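Local structure of putative N-acetylmuramoyl-L-alanine amidase (Enterococcus phage phiM1EF22, 7D55) at residues A[1-6]-A[73-78]; A[7-12]-A[82-87]; A[14-19]-A[24-29]; A[44-49]-A[55-60]. The protein is the tetrameric cell-binding domain of an enterococcal phage endolysin, a putative N-acetylmuramoyl-L-alanine amidase, and probably anchors it to the host cell wall. All coordinates share one frame; numbering follows the deposited sequence. Where two conformers were deposited one is given.

Interactions 1 and 2 both use strand 3-9 and are joined by salt bridges: Glu-76 OE1 of the first lies 2.7 Å from Lys-86 NZ and 2.8 Å from Arg-7 NH2 of the second. Interaction 3 sits close to interaction 2, their centres about 5 Å apart, with Leu-16 O bound to Lys-87 N. Strand 22-28 ties interaction 3 to interaction 1, Met-26 N lying 2.7 Å from Tyr-5 O. Strand 59-60 ties interaction 4 to interaction 1, with Leu-4 O 2.9 Å from Tyr-60 N. Interaction 4 has its centre about 22 Å from that of interaction 2; it touches interaction 3 through Phe-27 and Ile-45. Interactions 1, 3 and 4 reach other subunits.

Interaction 1: residues A[1-6]-A[73-78]; sequences MYCLYE and NRLETV
Cys-3 directs its thiol at the helix, where SG lies 3.8 Å from CD2 of Leu-75. Two residues further along the strand, Tyr-5 points the same way, and its CE1 comes to 3.7 Å from that same CD2 methyl, which therefore touches both strand residues. In Leu-75, chi1 of 177° together with chi2 of 56° aims CD2 out from the helix toward the strand. The Tyr-5 hydroxyl reaches past Leu-75 and donates to Glu-76 OE2, OH to OE2 2.6 Å. The acceptor is the carboxylate's anti lone pair, on the side away from OE1, and OE2 lies at the edge of the phenol ring, near its plane. Ring and carboxylate planes are nevertheless turned 48° apart. The other carboxylate oxygen, OE1, faces the basic groups of interaction 2, so both ends of the buried acid are held and its negative charge is probably stabilised. Trp-65 meets the Tyr-5 ring, and Ile-48 of the second subunit packs on Leu-75. With segment axes 11.3 Å apart, this is a helix laid on a beta-sheet: helix 71-78 packs against strand 3-9, on one face of the mixed sheet.

Interaction 2: residues A[7-12]-A[82-87]; sequences RPINSK and VGITKK
The end of strand 3-9 meets the C-terminal tail, which leaves the mixed sheet after strand 81-82, in a basic cluster built around a buried carboxylate and, beside it, a small apolar contact. Arg-7, Lys-86 and Lys-87 supply the positive groups; the acid is Glu-76 of helix 71-78, whose OE1 forms salt bridges with Arg-7 NH2 and Lys-86 NZ. Sharing this oxygen probably lets Arg-7 NH2 and Lys-86 NZ lie just 4.2 Å apart. The Lys-86 chain is extended throughout; chi1 of 173° swings it away from its own amide, and it brings CE to 3.8 Å from Arg-7 NH2. Lys-87 comes in against Arg-7 from the opposite direction and sets NZ at the edge of the guanidinium, near its plane, 3.1 Å from Arg-7 NH2. Both groups are donors, so this approach is no hydrogen bond; the nearby acid probably offsets part of the charge. Arg-7 bends at chi2 and chi3, and the curl returns NH1 to its own strand, where it donates to Pro-8 O at 2.8 Å. That bond lies in the carbonyl plane, on a lone pair, and close to the guanidinium plane, which helps fix the group's rotation. Away from the charges, Ile-9 and Ile-84 each extend their longer branch, and the terminal methyls meet, CD1 to CD1, at 4.1 Å.

Interaction 3: residues A[14-19]-A[24-29]; sequences GVLEWN and TVMFCN
Leu-16 makes the apolar contacts with the strand, using one methyl for each of two partners. Its CD1 meets the Met-26 terminal methyl CE tip to tip at 4.0 Å. The methionine folds back to reach it, bent at chi2 (-77°) and chi3 (-66°). The second methyl, Leu-16 CD2, lies 4.2 Å from Thr-24 CG2, the two side chains crossing at about a right angle. In fold terms, the loop joining antiparallel strands 3-9 and 22-28 turns back over a face of the sheet, and Leu-16 also packs on Arg-7, Ile-9 and Ile-84. The polar bonds of Thr-24 stay within the sheet: OG1 donates to Val-25 O at 3.0 Å, tilted 28° from the carbonyl plane, and also bonds Arg-35 of the neighbouring strand. The methyl CG2 is left for the leucine. Backbone hydrogen bonds tie Leu-16 to Thr-85 and Lys-87 of the C-terminal tail.

Interaction 4: residues A[44-49]-A[55-60]; sequences VIEDIY and KDIPFY
Tyr-49 lays its ring over the backbone of Ile-57, so that a flat helix side chain meets a ridge of main chain. Ile-57 CA stands over one face, 3.6 Å from the ring centroid and 19° off its normal, a CH-pi contact. CB of the isoleucine continues the ridge, touching Tyr-49 CG at 3.6 Å. Lys-55 O approaches the ring edge, near its plane, 3.3 Å from Tyr-49 CD1; this contact buries the carbonyl and leaves it without a hydrogen-bonding partner in the model. At the phenol end Pro-58 CD packs 3.7 Å from Tyr-49 OH, while that hydroxyl bonds Asn-52 of the second subunit. Ile-57 is the bump: its branches fill a recess about one helical turn long, lined by Ile-45 CG2, Glu-46 CG and the Tyr-49 ring. The longer branch runs anti to its backbone N (chi1 -171°) and carries CD1 toward the helix N-terminus, 3.6 Å from Ile-45 CG2; CG2 rests against Glu-46 CG. One water bridges the backbones, donating to Glu-46 O and accepting from Ile-57 N, 2.8 Å each. The loop after helix 39-53 thus turns back and crosses the helix side before the short, weakly bonded strand 59-60 at one edge of this chain's sheet.

Interaction 1: residues A[1-6]-A[73-78]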
loop_
_atom_site.group_PDB
_atom_site.type_symbol
_atom_site.label_atom_id
_atom_site.label_comp_id
_atom_site.label_asym_id
_atom_site.label_seq_id
_atom_site.Cartn_x
_atom_site.Cartn_y
_atom_site.Cartn_z
ATOM N N MET A 1 -2.839 -6.539 5.055
ATOM C CA MET A 1 -2.677 -6.167 6.458
ATOM C C MET A 1 -3.415 -4.886 6.790
ATOM O O MET A 1 -2.906 -3.779 6.591
ATOM C CB MET A 1 -1.201 -6.011 6.826
ATOM C CG MET A 1 -0.532 -7.343 7.064
ATOM S SD MET A 1 1.104 -7.178 7.772
ATOM C CE MET A 1 0.747 -6.441 9.363
ATOM N N TYR A 2 -4.622 -5.056 7.299
ATOM C CA TYR A 2 -5.483 -3.961 7.709
ATOM C C TYR A 2 -6.004 -4.262 9.101
ATOM O O TYR A 2 -6.182 -5.423 9.476
ATOM C CB TYR A 2 -6.677 -3.846 6.771
ATOM C CG TYR A 2 -6.286 -3.547 5.350
ATOM C CD1 TYR A 2 -6.172 -2.236 4.904
ATOM C CD2 TYR A 2 -6.015 -4.580 4.453
ATOM C CE1 TYR A 2 -5.800 -1.958 3.607
ATOM C CE2 TYR A 2 -5.643 -4.309 3.151
ATOM C CZ TYR A 2 -5.537 -2.996 2.734
ATOM O OH TYR A 2 -5.172 -2.713 1.439
ATOM N N CYS A 3 -6.268 -3.206 9.865
ATOM C CA CYS A 3 -7.002 -3.392 11.105
ATOM C C CYS A 3 -7.540 -2.050 11.563
ATOM O O CYS A 3 -7.093 -0.993 11.109
ATOM C CB CYS A 3 -6.144 -4.040 12.199
ATOM S SG CYS A 3 -4.739 -3.075 12.777
ATOM N N LEU A 4 -8.541 -2.114 12.436
ATOM C CA LEU A 4 -8.975 -0.984 13.242
ATOM C C LEU A 4 -8.600 -1.271 14.686
ATOM O O LEU A 4 -8.579 -2.428 15.117
ATOM C CB LEU A 4 -10.492 -0.804 13.162
ATOM C CG LEU A 4 -11.023 -0.376 11.788
ATOM C CD1 LEU A 4 -12.521 -0.665 11.655
ATOM C CD2 LEU A 4 -10.724 1.101 11.571
ATOM N N TYR A 5 -8.301 -0.215 15.436
ATOM C CA TYR A 5 -7.967 -0.370 16.846
ATOM C C TYR A 5 -8.264 0.944 17.546
ATOM O O TYR A 5 -8.542 1.960 16.909
ATOM C CB TYR A 5 -6.500 -0.793 17.052
ATOM C CG TYR A 5 -5.481 0.231 16.600
ATOM C CD1 TYR A 5 -5.083 0.304 15.271
ATOM C CD2 TYR A 5 -4.903 1.117 17.511
ATOM C CE1 TYR A 5 -4.138 1.236 14.855
ATOM C CE2 TYR A 5 -3.947 2.052 17.104
ATOM C CZ TYR A 5 -3.577 2.106 15.778
ATOM O OH TYR A 5 -2.647 3.037 15.365
ATOM N N GLU A 6 -8.201 0.917 18.872
ATOM C CA GLU A 6 -8.380 2.125 19.661
ATOM C C GLU A 6 -7.099 2.425 20.424
ATOM O O GLU A 6 -6.385 1.506 20.832
ATOM C CB GLU A 6 -9.533 1.946 20.646
ATOM C CG GLU A 6 -10.887 1.899 19.957
ATOM C CD GLU A 6 -12.013 1.535 20.903
ATOM O OE1 GLU A 6 -12.691 0.520 20.670
ATOM O OE2 GLU A 6 -12.225 2.258 21.882
ATOM N N ASN A 73 1.459 0.874 20.344
ATOM C CA ASN A 73 2.795 1.471 20.275
ATOM C C ASN A 73 3.666 0.719 19.281
ATOM O O ASN A 73 4.427 1.329 18.519
ATOM C CB ASN A 73 3.504 1.384 21.629
ATOM C CG ASN A 73 2.978 2.362 22.656
ATOM O OD1 ASN A 73 2.228 3.282 22.340
ATOM N ND2 ASN A 73 3.400 2.171 23.913
ATOM N N ARG A 74 3.598 -0.614 19.311
ATOM C CA ARG A 74 4.398 -1.433 18.412
ATOM C C ARG A 74 3.917 -1.301 16.975
ATOM O O ARG A 74 4.732 -1.172 16.050
ATOM C CB ARG A 74 4.332 -2.896 18.848
ATOM C CG ARG A 74 4.716 -3.132 20.305
ATOM C CD ARG A 74 6.138 -2.681 20.586
ATOM N NE ARG A 74 6.518 -2.929 21.971
ATOM C CZ ARG A 74 7.680 -2.565 22.505
ATOM N NH1 ARG A 74 8.577 -1.920 21.763
ATOM N NH2 ARG A 74 7.943 -2.837 23.774
ATOM N N LEU A 75 2.602 -1.327 16.766
ATOM C CA LEU A 75 2.078 -1.207 15.411
ATOM C C LEU A 75 2.467 0.129 14.795
ATOM O O LEU A 75 2.888 0.188 13.631
ATOM C CB LEU A 75 0.558 -1.359 15.420
ATOM C CG LEU A 75 -0.101 -1.168 14.053
ATOM C CD1 LEU A 75 0.528 -2.144 13.060
ATOM C CD2 LEU A 75 -1.596 -1.378 14.177
ATOM N N GLU A 76 2.350 1.210 15.569
ATOM C CA GLU A 76 2.643 2.550 15.072
ATOM C C GLU A 76 4.130 2.799 14.845
ATOM O O GLU A 76 4.481 3.777 14.177
ATOM C CB GLU A 76 2.028 3.591 16.007
ATOM C CG GLU A 76 0.507 3.533 16.026
ATOM C CD GLU A 76 -0.125 4.421 17.094
ATOM O OE1 GLU A 76 0.616 5.147 17.793
ATOM O OE2 GLU A 76 -1.369 4.393 17.233
ATOM N N THR A 77 5.011 1.945 15.373
ATOM C CA THR A 77 6.420 2.027 15.016
ATOM C C THR A 77 6.691 1.416 13.648
ATOM O O THR A 77 7.587 1.878 12.929
ATOM C CB THR A 77 7.265 1.319 16.075
ATOM O OG1 THR A 77 6.959 1.872 17.358
ATOM C CG2 THR A 77 8.742 1.513 15.806
ATOM N N VAL A 78 5.945 0.379 13.278
ATOM C CA VAL A 78 6.172 -0.279 12.000
ATOM C C VAL A 78 5.319 0.320 10.886
ATOM O O VAL A 78 5.693 0.228 9.713
ATOM C CB VAL A 78 5.987 -1.804 12.114
ATOM C CG1 VAL A 78 6.970 -2.387 13.121
ATOM C CG2 VAL A 78 4.578 -2.140 12.509
#

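Interaction 2: residues A[7-12]-A[82-87]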
loop_
_atom_site.group_PDB
_atom_site.type_symbol
_atom_site.label_atom_id
_atom_site.label_comp_id
_atom_site.label_asym_id
_atom_site.label_seq_id
_atom_site.Cartn_x
_atom_site.Cartn_y
_atom_site.Cartn_z
ATOM N N ARG A 7 -6.816 3.711 20.632
ATOM C CA ARG A 7 -5.617 4.120 21.350
ATOM C C ARG A 7 -5.862 5.477 21.999
ATOM O O ARG A 7 -6.780 6.212 21.594
ATOM C CB ARG A 7 -4.388 4.149 20.422
ATOM C CG ARG A 7 -4.509 5.113 19.258
ATOM C CD ARG A 7 -3.655 6.352 19.484
ATOM N NE ARG A 7 -2.237 6.004 19.496
ATOM C CZ ARG A 7 -1.391 6.249 20.496
ATOM N NH1 ARG A 7 -1.800 6.876 21.598
ATOM N NH2 ARG A 7 -0.119 5.870 20.380
ATOM N N PRO A 8 -5.089 5.832 23.028
ATOM C CA PRO A 8 -5.374 7.069 23.772
ATOM C C PRO A 8 -5.050 8.338 22.993
ATOM O O PRO A 8 -4.134 8.389 22.162
ATOM C CB PRO A 8 -4.483 6.953 25.015
ATOM C CG PRO A 8 -4.233 5.490 25.161
ATOM C CD PRO A 8 -4.119 4.980 23.748
ATOM N N ILE A 9 -5.793 9.393 23.327
ATOM C CA ILE A 9 -5.630 10.708 22.726
ATOM C C ILE A 9 -5.893 11.749 23.805
ATOM O O ILE A 9 -6.693 11.532 24.720
ATOM C CB ILE A 9 -6.563 10.898 21.493
ATOM C CG1 ILE A 9 -6.294 12.225 20.794
ATOM C CG2 ILE A 9 -8.028 10.825 21.893
ATOM C CD1 ILE A 9 -6.953 12.330 19.433
ATOM N N ASN A 10 -5.186 12.867 23.720
ATOM C CA ASN A 10 -5.442 13.989 24.613
ATOM C C ASN A 10 -6.645 14.756 24.073
ATOM O O ASN A 10 -6.577 15.326 22.981
ATOM C CB ASN A 10 -4.213 14.894 24.654
ATOM C CG ASN A 10 -4.331 16.010 25.685
ATOM O OD1 ASN A 10 -5.354 16.691 25.775
ATOM N ND2 ASN A 10 -3.269 16.215 26.454
ATOM N N SER A 11 -7.736 14.773 24.840
ATOM C CA SER A 11 -8.978 15.382 24.364
ATOM C C SER A 11 -8.888 16.898 24.236
ATOM O O SER A 11 -9.688 17.497 23.503
ATOM C CB SER A 11 -10.133 15.018 25.296
ATOM O OG SER A 11 -9.938 15.565 26.590
ATOM N N LYS A 12 -7.951 17.538 24.935
ATOM C CA LYS A 12 -7.836 18.989 24.870
ATOM C C LYS A 12 -6.893 19.466 23.781
ATOM O O LYS A 12 -7.024 20.606 23.328
ATOM C CB LYS A 12 -7.385 19.565 26.219
ATOM C CG LYS A 12 -8.321 19.261 27.382
ATOM C CD LYS A 12 -7.905 20.028 28.634
ATOM C CE LYS A 12 -8.104 19.202 29.899
ATOM N NZ LYS A 12 -9.486 19.307 30.441
ATOM N N VAL A 82 0.032 8.940 10.516
ATOM C CA VAL A 82 -0.021 10.059 9.587
ATOM C C VAL A 82 -1.209 10.934 9.952
ATOM O O VAL A 82 -2.182 10.480 10.561
ATOM C CB VAL A 82 -0.117 9.605 8.114
ATOM C CG1 VAL A 82 1.185 8.959 7.674
ATOM C CG2 VAL A 82 -1.282 8.657 7.927
ATOM N N GLY A 83 -1.113 12.205 9.583
ATOM C CA GLY A 83 -2.229 13.122 9.690
ATOM C C GLY A 83 -2.563 13.597 11.085
ATOM O O GLY A 83 -3.581 14.277 11.258
ATOM N N ILE A 84 -1.746 13.264 12.085
ATOM C CA ILE A 84 -2.010 13.650 13.468
ATOM C C ILE A 84 -0.668 13.658 14.183
ATOM O O ILE A 84 0.255 12.941 13.794
ATOM C CB ILE A 84 -3.027 12.672 14.117
ATOM C CG1 ILE A 84 -3.413 13.085 15.539
ATOM C CG2 ILE A 84 -2.486 11.266 14.145
ATOM C CD1 ILE A 84 -4.537 12.247 16.105
ATOM N N THR A 85 -0.542 14.502 15.206
ATOM C CA THR A 85 0.709 14.568 15.950
ATOM C C THR A 85 0.698 13.577 17.113
ATOM O O THR A 85 -0.353 13.246 17.677
ATOM C CB THR A 85 0.994 15.987 16.459
ATOM O OG1 THR A 85 0.139 16.277 17.564
ATOM C CG2 THR A 85 0.751 17.020 15.370
ATOM N N LYS A 86 1.888 13.100 17.469
ATOM C CA LYS A 86 2.027 12.062 18.476
ATOM C C LYS A 86 3.264 12.320 19.323
ATOM O O LYS A 86 4.319 12.692 18.797
ATOM C CB LYS A 86 2.144 10.699 17.797
ATOM C CG LYS A 86 2.464 9.553 18.733
ATOM C CD LYS A 86 2.507 8.259 17.943
ATOM C CE LYS A 86 3.096 7.134 18.750
ATOM N NZ LYS A 86 3.241 5.916 17.915
ATOM N N LYS A 87 3.106 12.135 20.638
ATOM C CA LYS A 87 4.173 12.177 21.655
ATOM C C LYS A 87 5.586 11.916 21.155
ATOM O O LYS A 87 6.412 11.372 21.895
ATOM C CB LYS A 87 3.889 11.135 22.738
ATOM C CG LYS A 87 3.821 9.705 22.206
ATOM C CD LYS A 87 2.889 8.836 23.036
ATOM C CE LYS A 87 2.520 7.541 22.320
ATOM N NZ LYS A 87 1.286 6.894 22.894
#

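Interaction 3: residues A[14-19]-A[24-29]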
loop_
_atom_site.group_PDB
_atom_site.type_symbol
_atom_site.label_atom_id
_atom_site.label_comp_id
_atom_site.label_asym_id
_atom_site.label_seq_id
_atom_site.Cartn_x
_atom_site.Cartn_y
_atom_site.Cartn_z
ATOM N N GLY A 14 -5.783 17.092 21.028
ATOM C CA GLY A 14 -5.829 16.259 19.844
ATOM C C GLY A 14 -4.555 15.499 19.536
ATOM O O GLY A 14 -4.445 14.924 18.447
ATOM N N VAL A 15 -3.591 15.480 20.453
ATOM C CA VAL A 15 -2.315 14.800 20.261
ATOM C C VAL A 15 -2.414 13.392 20.819
ATOM O O VAL A 15 -2.958 13.180 21.913
ATOM C CB VAL A 15 -1.177 15.580 20.952
ATOM C CG1 VAL A 15 0.155 14.835 20.822
ATOM C CG2 VAL A 15 -1.074 16.975 20.384
ATOM N N LEU A 16 -1.864 12.426 20.083
ATOM C CA LEU A 16 -1.759 11.066 20.600
ATOM C C LEU A 16 -0.676 11.016 21.668
ATOM O O LEU A 16 0.441 11.503 21.456
ATOM C CB LEU A 16 -1.411 10.108 19.468
ATOM C CG LEU A 16 -2.386 10.131 18.292
ATOM C CD1 LEU A 16 -2.014 9.047 17.296
ATOM C CD2 LEU A 16 -3.833 9.966 18.755
ATOM N N GLU A 17 -1.022 10.471 22.835
ATOM C CA GLU A 17 -0.124 10.399 23.984
ATOM C C GLU A 17 -0.394 9.087 24.702
ATOM O O GLU A 17 -1.510 8.571 24.648
ATOM C CB GLU A 17 -0.417 11.517 25.001
ATOM C CG GLU A 17 -0.578 12.901 24.420
ATOM C CD GLU A 17 -0.698 13.966 25.488
ATOM O OE1 GLU A 17 -1.369 13.704 26.510
ATOM O OE2 GLU A 17 -0.140 15.064 25.297
ATOM N N TRP A 18 0.623 8.556 25.394
ATOM C CA TRP A 18 0.450 7.251 26.031
ATOM C C TRP A 18 -0.624 7.290 27.106
ATOM O O TRP A 18 -1.329 6.296 27.318
ATOM C CB TRP A 18 1.770 6.733 26.611
ATOM C CG TRP A 18 2.114 7.273 27.976
ATOM C CD1 TRP A 18 2.882 8.364 28.251
ATOM C CD2 TRP A 18 1.706 6.739 29.250
ATOM N NE1 TRP A 18 2.982 8.543 29.614
ATOM C CE2 TRP A 18 2.269 7.561 30.247
ATOM C CE3 TRP A 18 0.914 5.652 29.640
ATOM C CZ2 TRP A 18 2.067 7.334 31.608
ATOM C CZ3 TRP A 18 0.713 5.427 30.996
ATOM C CH2 TRP A 18 1.292 6.263 31.961
ATOM N N ASN A 19 -0.775 8.424 27.780
ATOM C CA ASN A 19 -1.708 8.569 28.887
ATOM C C ASN A 19 -2.844 9.528 28.554
ATOM O O ASN A 19 -3.316 10.279 29.409
ATOM C CB ASN A 19 -0.992 8.994 30.162
ATOM C CG ASN A 19 -1.736 8.554 31.403
ATOM O OD1 ASN A 19 -2.666 7.736 31.327
ATOM N ND2 ASN A 19 -1.351 9.096 32.550
ATOM N N THR A 24 -9.414 7.157 20.738
ATOM C CA THR A 24 -9.820 7.294 19.351
ATOM C C THR A 24 -9.594 5.989 18.602
ATOM O O THR A 24 -8.672 5.223 18.896
ATOM C CB THR A 24 -9.071 8.411 18.620
ATOM O OG1 THR A 24 -9.606 8.553 17.292
ATOM C CG2 THR A 24 -7.568 8.105 18.544
ATOM N N VAL A 25 -10.475 5.737 17.637
ATOM C CA VAL A 25 -10.259 4.665 16.682
ATOM C C VAL A 25 -9.182 5.100 15.704
ATOM O O VAL A 25 -9.059 6.290 15.380
ATOM C CB VAL A 25 -11.584 4.316 15.977
ATOM C CG1 VAL A 25 -11.383 3.218 14.951
ATOM C CG2 VAL A 25 -12.593 3.870 16.999
ATOM N N MET A 26 -8.377 4.139 15.262
ATOM C CA MET A 26 -7.360 4.327 14.241
ATOM C C MET A 26 -7.504 3.217 13.212
ATOM O O MET A 26 -7.998 2.123 13.512
ATOM C CB MET A 26 -5.943 4.219 14.828
ATOM C CG MET A 26 -5.623 5.201 15.959
ATOM S SD MET A 26 -5.271 6.897 15.446
ATOM C CE MET A 26 -3.739 6.674 14.538
ATOM N N PHE A 27 -7.021 3.507 12.008
ATOM C CA PHE A 27 -7.065 2.600 10.870
ATOM C C PHE A 27 -5.638 2.378 10.392
ATOM O O PHE A 27 -4.916 3.337 10.105
ATOM C CB PHE A 27 -7.896 3.218 9.741
ATOM C CG PHE A 27 -7.797 2.485 8.438
ATOM C CD1 PHE A 27 -8.123 1.138 8.363
ATOM C CD2 PHE A 27 -7.436 3.156 7.275
ATOM C CE1 PHE A 27 -8.050 0.461 7.157
ATOM C CE2 PHE A 27 -7.362 2.492 6.065
ATOM C CZ PHE A 27 -7.680 1.138 6.003
ATOM N N CYS A 28 -5.229 1.119 10.312
ATOM C CA CYS A 28 -3.920 0.754 9.789
ATOM C C CYS A 28 -4.117 0.038 8.464
ATOM O O CYS A 28 -4.963 -0.855 8.363
ATOM C CB CYS A 28 -3.201 -0.173 10.764
ATOM S SG CYS A 28 -1.618 -0.710 10.126
ATOM N N ASN A 29 -3.344 0.432 7.451
ATOM C CA ASN A 29 -3.421 -0.187 6.130
ATOM C C ASN A 29 -2.132 -0.915 5.756
ATOM O O ASN A 29 -1.897 -1.192 4.571
ATOM C CB ASN A 29 -3.779 0.853 5.064
ATOM C CG ASN A 29 -2.794 2.009 5.037
ATOM O OD1 ASN A 29 -1.714 1.924 5.621
ATOM N ND2 ASN A 29 -3.175 3.104 4.388
#

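Interaction 4: residues A[44-49]-A[55-60]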
loop_
_atom_site.group_PDB
_atom_site.type_symbol
_atom_site.label_atom_id
_atom_site.label_comp_id
_atom_site.label_asym_id
_atom_site.label_seq_id
_atom_site.Cartn_x
_atom_site.Cartn_y
_atom_site.Cartn_z
ATOM N N VAL A 44 -17.491 2.724 6.505
ATOM C CA VAL A 44 -17.086 2.581 5.109
ATOM C C VAL A 44 -15.861 1.678 4.996
ATOM O O VAL A 44 -15.746 0.887 4.053
ATOM C CB VAL A 44 -16.896 3.958 4.436
ATOM C CG1 VAL A 44 -15.524 4.536 4.750
ATOM C CG2 VAL A 44 -17.120 3.854 2.928
ATOM N N ILE A 45 -14.939 1.762 5.960
ATOM C CA ILE A 45 -13.784 0.865 5.978
ATOM C C ILE A 45 -14.248 -0.581 6.111
ATOM O O ILE A 45 -13.779 -1.475 5.390
ATOM C CB ILE A 45 -12.834 1.240 7.129
ATOM C CG1 ILE A 45 -12.141 2.578 6.862
ATOM C CG2 ILE A 45 -11.798 0.130 7.362
ATOM C CD1 ILE A 45 -11.478 3.148 8.110
ATOM N N GLU A 46 -15.156 -0.834 7.063
ATOM C CA GLU A 46 -15.655 -2.189 7.285
ATOM C C GLU A 46 -16.350 -2.729 6.045
ATOM O O GLU A 46 -16.173 -3.897 5.686
ATOM C CB GLU A 46 -16.606 -2.209 8.481
ATOM C CG GLU A 46 -15.942 -1.860 9.801
ATOM C CD GLU A 46 -16.948 -1.516 10.895
ATOM O OE1 GLU A 46 -18.133 -1.285 10.575
ATOM O OE2 GLU A 46 -16.560 -1.476 12.084
ATOM N N ASP A 47 -17.128 -1.885 5.363
ATOM C CA ASP A 47 -17.862 -2.342 4.186
ATOM C C ASP A 47 -16.918 -2.681 3.039
ATOM O O ASP A 47 -17.052 -3.729 2.397
ATOM C CB ASP A 47 -18.857 -1.265 3.752
ATOM C CG ASP A 47 -19.867 -1.776 2.730
ATOM O OD1 ASP A 47 -20.719 -2.603 3.118
ATOM O OD2 ASP A 47 -19.815 -1.353 1.548
ATOM N N ILE A 48 -15.955 -1.802 2.762
ATOM C CA ILE A 48 -15.030 -2.049 1.659
ATOM C C ILE A 48 -14.186 -3.279 1.950
ATOM O O ILE A 48 -13.962 -4.117 1.069
ATOM C CB ILE A 48 -14.157 -0.810 1.391
ATOM C CG1 ILE A 48 -15.016 0.366 0.912
ATOM C CG2 ILE A 48 -13.067 -1.136 0.366
ATOM C CD1 ILE A 48 -14.279 1.684 0.976
ATOM N N TYR A 49 -13.705 -3.408 3.187
ATOM C CA TYR A 49 -12.916 -4.585 3.526
ATOM C C TYR A 49 -13.728 -5.857 3.307
ATOM O O TYR A 49 -13.236 -6.832 2.724
ATOM C CB TYR A 49 -12.417 -4.498 4.970
ATOM C CG TYR A 49 -11.503 -5.638 5.353
ATOM C CD1 TYR A 49 -12.016 -6.882 5.691
ATOM C CD2 TYR A 49 -10.124 -5.469 5.366
ATOM C CE1 TYR A 49 -11.189 -7.933 6.033
ATOM C CE2 TYR A 49 -9.289 -6.513 5.714
ATOM C CZ TYR A 49 -9.834 -7.741 6.051
ATOM O OH TYR A 49 -9.026 -8.785 6.398
ATOM N N LYS A 55 -14.898 -11.310 4.788
ATOM C CA LYS A 55 -14.969 -11.402 6.237
ATOM C C LYS A 55 -14.750 -10.008 6.808
ATOM O O LYS A 55 -14.382 -9.074 6.093
ATOM C CB LYS A 55 -13.947 -12.393 6.791
ATOM C CG LYS A 55 -12.529 -12.135 6.345
ATOM C CD LYS A 55 -11.569 -13.033 7.108
ATOM C CE LYS A 55 -10.577 -13.695 6.181
ATOM N NZ LYS A 55 -9.848 -12.700 5.352
ATOM N N ASP A 56 -14.968 -9.874 8.113
ATOM C CA ASP A 56 -14.859 -8.574 8.767
ATOM C C ASP A 56 -13.403 -8.159 8.961
ATOM O O ASP A 56 -12.520 -8.991 9.202
ATOM C CB ASP A 56 -15.539 -8.614 10.134
ATOM C CG ASP A 56 -17.045 -8.726 10.040
ATOM O OD1 ASP A 56 -17.593 -8.613 8.921
ATOM O OD2 ASP A 56 -17.684 -8.929 11.095
ATOM N N ILE A 57 -13.163 -6.850 8.887
ATOM C CA ILE A 57 -11.804 -6.348 9.138
ATOM C C ILE A 57 -11.405 -6.659 10.575
ATOM O O ILE A 57 -12.248 -6.553 11.493
ATOM C CB ILE A 57 -11.720 -4.835 8.852
ATOM C CG1 ILE A 57 -10.269 -4.342 8.895
ATOM C CG2 ILE A 57 -12.614 -4.031 9.809
ATOM C CD1 ILE A 57 -10.120 -2.891 8.510
ATOM N N PRO A 58 -10.166 -7.074 10.837
ATOM C CA PRO A 58 -9.735 -7.251 12.227
ATOM C C PRO A 58 -9.862 -5.957 13.014
ATOM O O PRO A 58 -9.522 -4.877 12.527
ATOM C CB PRO A 58 -8.269 -7.661 12.086
ATOM C CG PRO A 58 -8.196 -8.303 10.748
ATOM C CD PRO A 58 -9.139 -7.520 9.881
ATOM N N PHE A 59 -10.347 -6.078 14.246
ATOM C CA PHE A 59 -10.512 -4.945 15.147
ATOM C C PHE A 59 -9.934 -5.328 16.498
ATOM O O PHE A 59 -10.205 -6.419 17.011
ATOM C CB PHE A 59 -12.001 -4.583 15.296
ATOM C CG PHE A 59 -12.282 -3.525 16.345
ATOM C CD1 PHE A 59 -11.921 -2.198 16.131
ATOM C CD2 PHE A 59 -12.921 -3.854 17.529
ATOM C CE1 PHE A 59 -12.180 -1.216 17.088
ATOM C CE2 PHE A 59 -13.187 -2.876 18.498
ATOM C CZ PHE A 59 -12.815 -1.556 18.276
ATOM N N TYR A 60 -9.119 -4.450 17.066
ATOM C CA TYR A 60 -8.586 -4.662 18.399
ATOM C C TYR A 60 -9.287 -3.677 19.317
ATOM O O TYR A 60 -9.183 -2.459 19.123
ATOM C CB TYR A 60 -7.080 -4.446 18.413
ATOM C CG TYR A 60 -6.323 -5.475 17.610
ATOM C CD1 TYR A 60 -6.126 -5.299 16.248
ATOM C CD2 TYR A 60 -5.813 -6.622 18.208
ATOM C CE1 TYR A 60 -5.437 -6.225 15.503
ATOM C CE2 TYR A 60 -5.109 -7.553 17.472
ATOM C CZ TYR A 60 -4.929 -7.353 16.117
ATOM O OH TYR A 60 -4.226 -8.273 15.368
HETATM O O HOH W 1 -15.415 -5.408 7.935
#